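Local coordinates for protein DNA polymerase (Bacillus phage phi29, PDB 1XHX) that replicates viral DNA from a protein primer, combining processive strand-displacing synthesis with 3'-5' exonucleolytic proofreading in one chain, at residues Arg289-Leu294 against Lys317-Glu322; Ile501-Met506 against Thr522-Ser527. The protein carries 2 engineered substitutions. All blocks are in the same frame, centred on the assembly; numbering follows the deposited sequence.

Contact 1: Arg289-Leu294 against Lys317-Glu322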
loop_
_atom_site.group_PDB
_atom_site.type_symbol
_atom_site.label_atom_id
_atom_site.label_comp_id
_atom_site.label_asym_id
_atom_site.label_seq_id
_atom_site.Cartn_x
_atom_site.Cartn_y
_atom_site.Cartn_z
ATOM N N ARG A 289 -9.816 6.458 -30.268
ATOM C CA ARG A 289 -10.022 5.105 -30.780
ATOM C C ARG A 289 -9.022 4.944 -31.900
ATOM O O ARG A 289 -8.886 5.828 -32.747
ATOM C CB ARG A 289 -11.438 4.912 -31.322
ATOM C CG ARG A 289 -12.364 4.177 -30.368
ATOM C CD ARG A 289 -13.813 4.271 -30.827
ATOM N NE ARG A 289 -14.733 4.161 -29.698
ATOM C CZ ARG A 289 -16.019 4.496 -29.740
ATOM N NH1 ARG A 289 -16.549 4.966 -30.864
ATOM N NH2 ARG A 289 -16.773 4.374 -28.653
ATOM N N CYS A 290 -8.317 3.820 -31.906
ATOM C CA CYS A 290 -7.320 3.607 -32.935
ATOM C C CYS A 290 -6.668 2.240 -32.878
ATOM O O CYS A 290 -6.947 1.422 -31.995
ATOM C CB CYS A 290 -6.205 4.657 -32.807
ATOM S SG CYS A 290 -5.202 4.478 -31.301
ATOM N N GLU A 291 -5.788 2.019 -33.844
ATOM C CA GLU A 291 -4.981 0.821 -33.893
ATOM C C GLU A 291 -3.552 1.328 -33.708
ATOM O O GLU A 291 -3.251 2.477 -34.044
ATOM C CB GLU A 291 -5.162 0.054 -35.216
ATOM C CG GLU A 291 -6.545 -0.560 -35.371
ATOM C CD GLU A 291 -6.799 -1.177 -36.743
ATOM O OE1 GLU A 291 -7.242 -0.454 -37.664
ATOM O OE2 GLU A 291 -6.551 -2.391 -36.902
ATOM N N PHE A 292 -2.667 0.482 -33.198
ATOM C CA PHE A 292 -1.294 0.914 -32.989
ATOM C C PHE A 292 -0.278 -0.199 -33.215
ATOM O O PHE A 292 -0.607 -1.384 -33.132
ATOM C CB PHE A 292 -1.151 1.516 -31.581
ATOM C CG PHE A 292 -1.667 0.625 -30.489
ATOM C CD1 PHE A 292 -0.890 -0.412 -29.995
ATOM C CD2 PHE A 292 -2.938 0.815 -29.968
ATOM C CE1 PHE A 292 -1.372 -1.256 -29.004
ATOM C CE2 PHE A 292 -3.431 -0.022 -28.977
ATOM C CZ PHE A 292 -2.644 -1.060 -28.488
ATOM N N GLU A 293 0.956 0.200 -33.511
ATOM C CA GLU A 293 2.041 -0.735 -33.769
ATOM C C GLU A 293 3.312 -0.200 -33.108
ATOM O O GLU A 293 3.730 0.915 -33.389
ATOM C CB GLU A 293 2.246 -0.856 -35.279
ATOM C CG GLU A 293 2.896 -2.145 -35.753
ATOM C CD GLU A 293 2.076 -3.379 -35.409
ATOM O OE1 GLU A 293 0.829 -3.312 -35.476
ATOM O OE2 GLU A 293 2.681 -4.422 -35.085
ATOM N N LEU A 294 3.925 -0.995 -32.234
ATOM C CA LEU A 294 5.136 -0.575 -31.533
ATOM C C LEU A 294 6.278 -0.249 -32.482
ATOM O O LEU A 294 6.628 -1.059 -33.338
ATOM C CB LEU A 294 5.584 -1.661 -30.553
ATOM C CG LEU A 294 6.835 -1.367 -29.714
ATOM C CD1 LEU A 294 6.621 -0.109 -28.892
ATOM C CD2 LEU A 294 7.124 -2.546 -28.793
ATOM N N LYS A 317 2.232 -4.736 -27.953
ATOM C CA LYS A 317 3.135 -4.350 -29.031
ATOM C C LYS A 317 2.299 -3.842 -30.203
ATOM O O LYS A 317 2.779 -3.093 -31.055
ATOM C CB LYS A 317 3.987 -5.546 -29.467
ATOM C CG LYS A 317 4.905 -6.083 -28.374
ATOM C CD LYS A 317 5.786 -7.224 -28.878
ATOM C CE LYS A 317 6.706 -7.753 -27.782
ATOM N NZ LYS A 317 7.600 -8.839 -28.273
ATOM N N SER A 318 1.039 -4.256 -30.238
ATOM C CA SER A 318 0.126 -3.828 -31.290
ATOM C C SER A 318 -1.289 -4.202 -30.893
ATOM O O SER A 318 -1.492 -5.114 -30.090
ATOM C CB SER A 318 0.477 -4.494 -32.625
ATOM O OG SER A 318 -0.414 -5.556 -32.920
ATOM N N SER A 319 -2.258 -3.483 -31.453
ATOM C CA SER A 319 -3.666 -3.732 -31.178
ATOM C C SER A 319 -4.096 -5.048 -31.831
ATOM O O SER A 319 -5.241 -5.491 -31.695
ATOM C CB SER A 319 -4.512 -2.559 -31.688
ATOM O OG SER A 319 -4.045 -2.090 -32.944
ATOM N N GLY A 320 -3.158 -5.659 -32.546
ATOM C CA GLY A 320 -3.396 -6.936 -33.195
ATOM C C GLY A 320 -4.679 -7.134 -33.977
ATOM O O GLY A 320 -5.424 -8.079 -33.712
ATOM N N GLY A 321 -4.934 -6.253 -34.940
ATOM C CA GLY A 321 -6.125 -6.376 -35.757
ATOM C C GLY A 321 -7.381 -5.691 -35.253
ATOM O O GLY A 321 -8.211 -5.262 -36.055
ATOM N N GLU A 322 -7.535 -5.579 -33.939
ATOM C CA GLU A 322 -8.727 -4.951 -33.382
ATOM C C GLU A 322 -8.527 -3.519 -32.894
ATOM O O GLU A 322 -7.422 -3.112 -32.529
ATOM C CB GLU A 322 -9.285 -5.825 -32.261
ATOM C CG GLU A 322 -8.225 -6.399 -31.349
ATOM C CD GLU A 322 -8.728 -7.590 -30.565
ATOM O OE1 GLU A 322 -9.841 -7.503 -30.001
ATOM O OE2 GLU A 322 -8.008 -8.611 -30.510
HETATM O O HOH W 1 -4.309 -3.564 -35.007
#

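Contact 2: Ile501-Met506 against Thr522-Ser527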
loop_
_atom_site.group_PDB
_atom_site.type_symbol
_atom_site.label_atom_id
_atom_site.label_comp_id
_atom_site.label_asym_id
_atom_site.label_seq_id
_atom_site.Cartn_x
_atom_site.Cartn_y
_atom_site.Cartn_z
ATOM N N ILE A 501 16.094 -12.688 -8.715
ATOM C CA ILE A 501 17.143 -12.894 -7.717
ATOM C C ILE A 501 18.443 -12.247 -8.180
ATOM O O ILE A 501 18.710 -12.166 -9.378
ATOM C CB ILE A 501 17.410 -14.403 -7.446
ATOM C CG1 ILE A 501 17.855 -15.102 -8.732
ATOM C CG2 ILE A 501 16.153 -15.069 -6.903
ATOM C CD1 ILE A 501 18.216 -16.576 -8.547
ATOM N N GLN A 502 19.249 -11.789 -7.224
ATOM C CA GLN A 502 20.522 -11.146 -7.530
ATOM C C GLN A 502 21.566 -11.442 -6.455
ATOM O O GLN A 502 21.225 -11.785 -5.322
ATOM C CB GLN A 502 20.389 -9.624 -7.627
ATOM C CG GLN A 502 19.184 -9.096 -8.397
ATOM C CD GLN A 502 18.975 -7.597 -8.193
ATOM O OE1 GLN A 502 18.981 -7.096 -7.077
ATOM N NE2 GLN A 502 18.757 -6.718 -9.155
ATOM N N ASP A 503 22.828 -11.324 -6.803
ATOM C CA ASP A 503 23.962 -11.481 -5.906
ATOM C C ASP A 503 24.560 -10.085 -5.853
ATOM O O ASP A 503 25.336 -9.699 -6.723
ATOM C CB ASP A 503 25.006 -12.465 -6.456
ATOM C CG ASP A 503 24.705 -13.911 -6.092
ATOM O OD1 ASP A 503 24.097 -14.151 -5.025
ATOM O OD2 ASP A 503 25.097 -14.812 -6.863
ATOM N N ILE A 504 24.176 -9.323 -4.838
ATOM C CA ILE A 504 24.624 -7.943 -4.687
ATOM C C ILE A 504 26.014 -7.773 -4.078
ATOM O O ILE A 504 26.352 -8.416 -3.084
ATOM C CB ILE A 504 23.625 -7.161 -3.808
ATOM C CG1 ILE A 504 22.198 -7.404 -4.302
ATOM C CG2 ILE A 504 23.956 -5.670 -3.795
ATOM C CD1 ILE A 504 21.889 -6.776 -5.645
ATOM N N TYR A 505 26.819 -6.900 -4.677
ATOM C CA TYR A 505 28.144 -6.614 -4.145
ATOM C C TYR A 505 27.945 -5.834 -2.847
ATOM O O TYR A 505 27.268 -4.805 -2.850
ATOM C CB TYR A 505 28.952 -5.737 -5.103
ATOM C CG TYR A 505 29.438 -6.423 -6.354
ATOM C CD1 TYR A 505 28.776 -6.247 -7.571
ATOM C CD2 TYR A 505 30.580 -7.230 -6.330
ATOM C CE1 TYR A 505 29.237 -6.857 -8.733
ATOM C CE2 TYR A 505 31.047 -7.844 -7.482
ATOM C CZ TYR A 505 30.373 -7.655 -8.681
ATOM O OH TYR A 505 30.824 -8.280 -9.821
ATOM N N MET A 506 28.532 -6.311 -1.751
ATOM C CA MET A 506 28.407 -5.632 -0.462
ATOM C C MET A 506 29.786 -5.337 0.138
ATOM O O MET A 506 30.726 -6.117 -0.026
ATOM C CB MET A 506 27.612 -6.502 0.522
ATOM C CG MET A 506 26.222 -6.929 0.052
ATOM S SD MET A 506 25.075 -5.548 -0.167
ATOM C CE MET A 506 24.702 -5.120 1.558
ATOM N N THR A 522 33.378 -6.694 -0.204
ATOM C CA THR A 522 33.973 -7.749 0.600
ATOM C C THR A 522 33.064 -8.963 0.638
ATOM O O THR A 522 33.504 -10.065 0.967
ATOM C CB THR A 522 34.207 -7.280 2.046
ATOM O OG1 THR A 522 32.947 -6.984 2.666
ATOM C CG2 THR A 522 35.080 -6.030 2.060
ATOM N N ASP A 523 31.794 -8.758 0.302
ATOM C CA ASP A 523 30.820 -9.841 0.311
ATOM C C ASP A 523 29.849 -9.793 -0.851
ATOM O O ASP A 523 29.784 -8.817 -1.597
ATOM C CB ASP A 523 30.013 -9.818 1.612
ATOM C CG ASP A 523 30.688 -10.576 2.730
ATOM O OD1 ASP A 523 30.833 -11.812 2.599
ATOM O OD2 ASP A 523 31.071 -9.938 3.736
ATOM N N ILE A 524 29.096 -10.875 -0.988
ATOM C CA ILE A 524 28.085 -10.995 -2.021
ATOM C C ILE A 524 26.804 -11.379 -1.291
ATOM O O ILE A 524 26.720 -12.454 -0.690
ATOM C CB ILE A 524 28.450 -12.086 -3.053
ATOM C CG1 ILE A 524 29.699 -11.669 -3.833
ATOM C CG2 ILE A 524 27.284 -12.321 -4.007
ATOM C CD1 ILE A 524 29.518 -10.426 -4.675
ATOM N N LYS A 525 25.823 -10.482 -1.323
ATOM C CA LYS A 525 24.550 -10.720 -0.656
ATOM C C LYS A 525 23.500 -11.238 -1.620
ATOM O O LYS A 525 23.129 -10.554 -2.571
ATOM C CB LYS A 525 24.045 -9.434 -0.007
ATOM C CG LYS A 525 22.609 -9.508 0.493
ATOM C CD LYS A 525 22.124 -8.121 0.871
ATOM C CE LYS A 525 20.630 -8.090 1.123
ATOM N NZ LYS A 525 20.167 -6.694 1.368
ATOM N N PHE A 526 23.022 -12.449 -1.359
ATOM C CA PHE A 526 21.997 -13.064 -2.186
ATOM C C PHE A 526 20.658 -12.396 -1.863
ATOM O O PHE A 526 20.281 -12.291 -0.694
ATOM C CB PHE A 526 21.923 -14.561 -1.884
ATOM C CG PHE A 526 20.985 -15.313 -2.776
ATOM C CD1 PHE A 526 21.332 -15.592 -4.090
ATOM C CD2 PHE A 526 19.754 -15.742 -2.304
ATOM C CE1 PHE A 526 20.464 -16.293 -4.923
ATOM C CE2 PHE A 526 18.882 -16.443 -3.127
ATOM C CZ PHE A 526 19.238 -16.720 -4.440
ATOM N N SER A 527 19.945 -11.936 -2.890
ATOM C CA SER A 527 18.659 -11.276 -2.677
ATOM C C SER A 527 17.542 -11.873 -3.527
ATOM O O SER A 527 17.695 -12.041 -4.739
ATOM C CB SER A 527 18.781 -9.784 -2.966
ATOM O OG SER A 527 17.567 -9.126 -2.673
HETATM O O HOH W 2 17.090 -6.888 -4.713
#

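Contact 1: Arg289-Leu294 against Lys317-Glu322
Glu-291 lies against Ser-319 and the turn behind it, and its extended side chain runs from Ser-319 toward that turn. Its CB sits 3.3 Å from Ser-319 OG; CG has both that oxygen and Glu-322 O on one side, 3.9 Å from the latter. At the tip OE2 accepts a hydrogen bond from a water, 3.2 Å away, which also accepts from Gly-321 N and meets Ser-319 OG, while OE1 is held by Asn-344. Ser-319 OG also receives Phe-292 N at 2.9 Å; chi1 of 41° sets this hydroxyl between its own N and carbonyl carbon, facing the strand. The bond is returned by Ser-319 N to Phe-292 O (3.2 Å), and Ser-319 CB lies over the face of the Phe-292 ring as a CH-pi contact, 4.0 Å from the centroid. Further along, Leu-294 N donates to Lys-317 O at 2.7 Å, and the Glu-293 carboxylate lies against Ser-318 CB. A type I' turn from Ser-319 to Glu-322, with both glycines at its centre, completes a loop that joins strand 283-294 through a single bridge, Glu-293 with Ser-318, just before the chain enters strand 324-329 of the same antiparallel sheet.

Contact 2: Ile501-Met506 against Thr522-Ser527
Gln-502, Ile-504 and Met-506 each form a hydrogen-bonded antiparallel pair, with Ser-527, Lys-525 and Asp-523 respectively, a regular case of two strands (axes at 151°) that ends in an irregularity. Ser-527 N to Gln-502 O and Lys-525 N to Ile-504 O both measure 2.8 Å. At the far end Met-506 O is gripped twice, by Asp-523 N and, at 2.7 Å, by Thr-522 N; two residues facing one make a classic beta bulge.

Apolar packing differs between the faces. On the face of Tyr-505 and Ile-524 the two side chains run side by side, the same way, with Tyr-505 CD2 3.8 Å from Ile-524 CD1. On the opposite face Met-506, folded back at chi2 and chi3 (-64° and -74°), presses CG on Lys-525 CB at 3.3 Å and crosses the extended lysine chain at a slant, SD and CE coming near its CD.

Polar groups meet apolar ones at Asp-503. Its CB touches Ile-524 CG2 at 3.3 Å, the side chains crossing at about a right angle, and OD1 comes in plane to the edge of the Phe-526 ring, 3.3 Å from CD1. OD2 is paired with Arg-491, which would help keep the carboxylate ionised. A water joins Gln-502 OE1 (3.0 Å) to Ser-527 OG.

Strand 499-509 is flanked by strand 491-496, while Gln-502 and Ile-504 rest on Phe-489 of strand 483-489. Tyr-505 OH reaches Glu-244. Ile-501 and Asp-503 lean on Phe-543, and strand 523-530 runs on to Lys-529, which stabilises the primer terminus at the polymerization site.

Overall arrangement
Both contacts lie in the region responsible for initiation and polymerization, yet they share no strand: their centres are 41 Å apart and their nearest atoms about 22 Å. The centre of contact 1 is the more peripheral, about 33 Å from the centre of the chain; the centre of contact 2 is about 27 Å from the centre of the chain. In contact 1 a loop meets a strand, so side-chain hydroxyl, water and turn geometry supplement a single backbone bridge. Contact 2 joins two strands of another antiparallel sheet and depends on repeated main-chain bonds; all six residues of 501-506 are buried, whereas 522-527 is partly or fully exposed. Lys-529 and Tyr-500, the latter probably a template-primer binder, adjoin contact 2; contact 1 lies away from known functional sites.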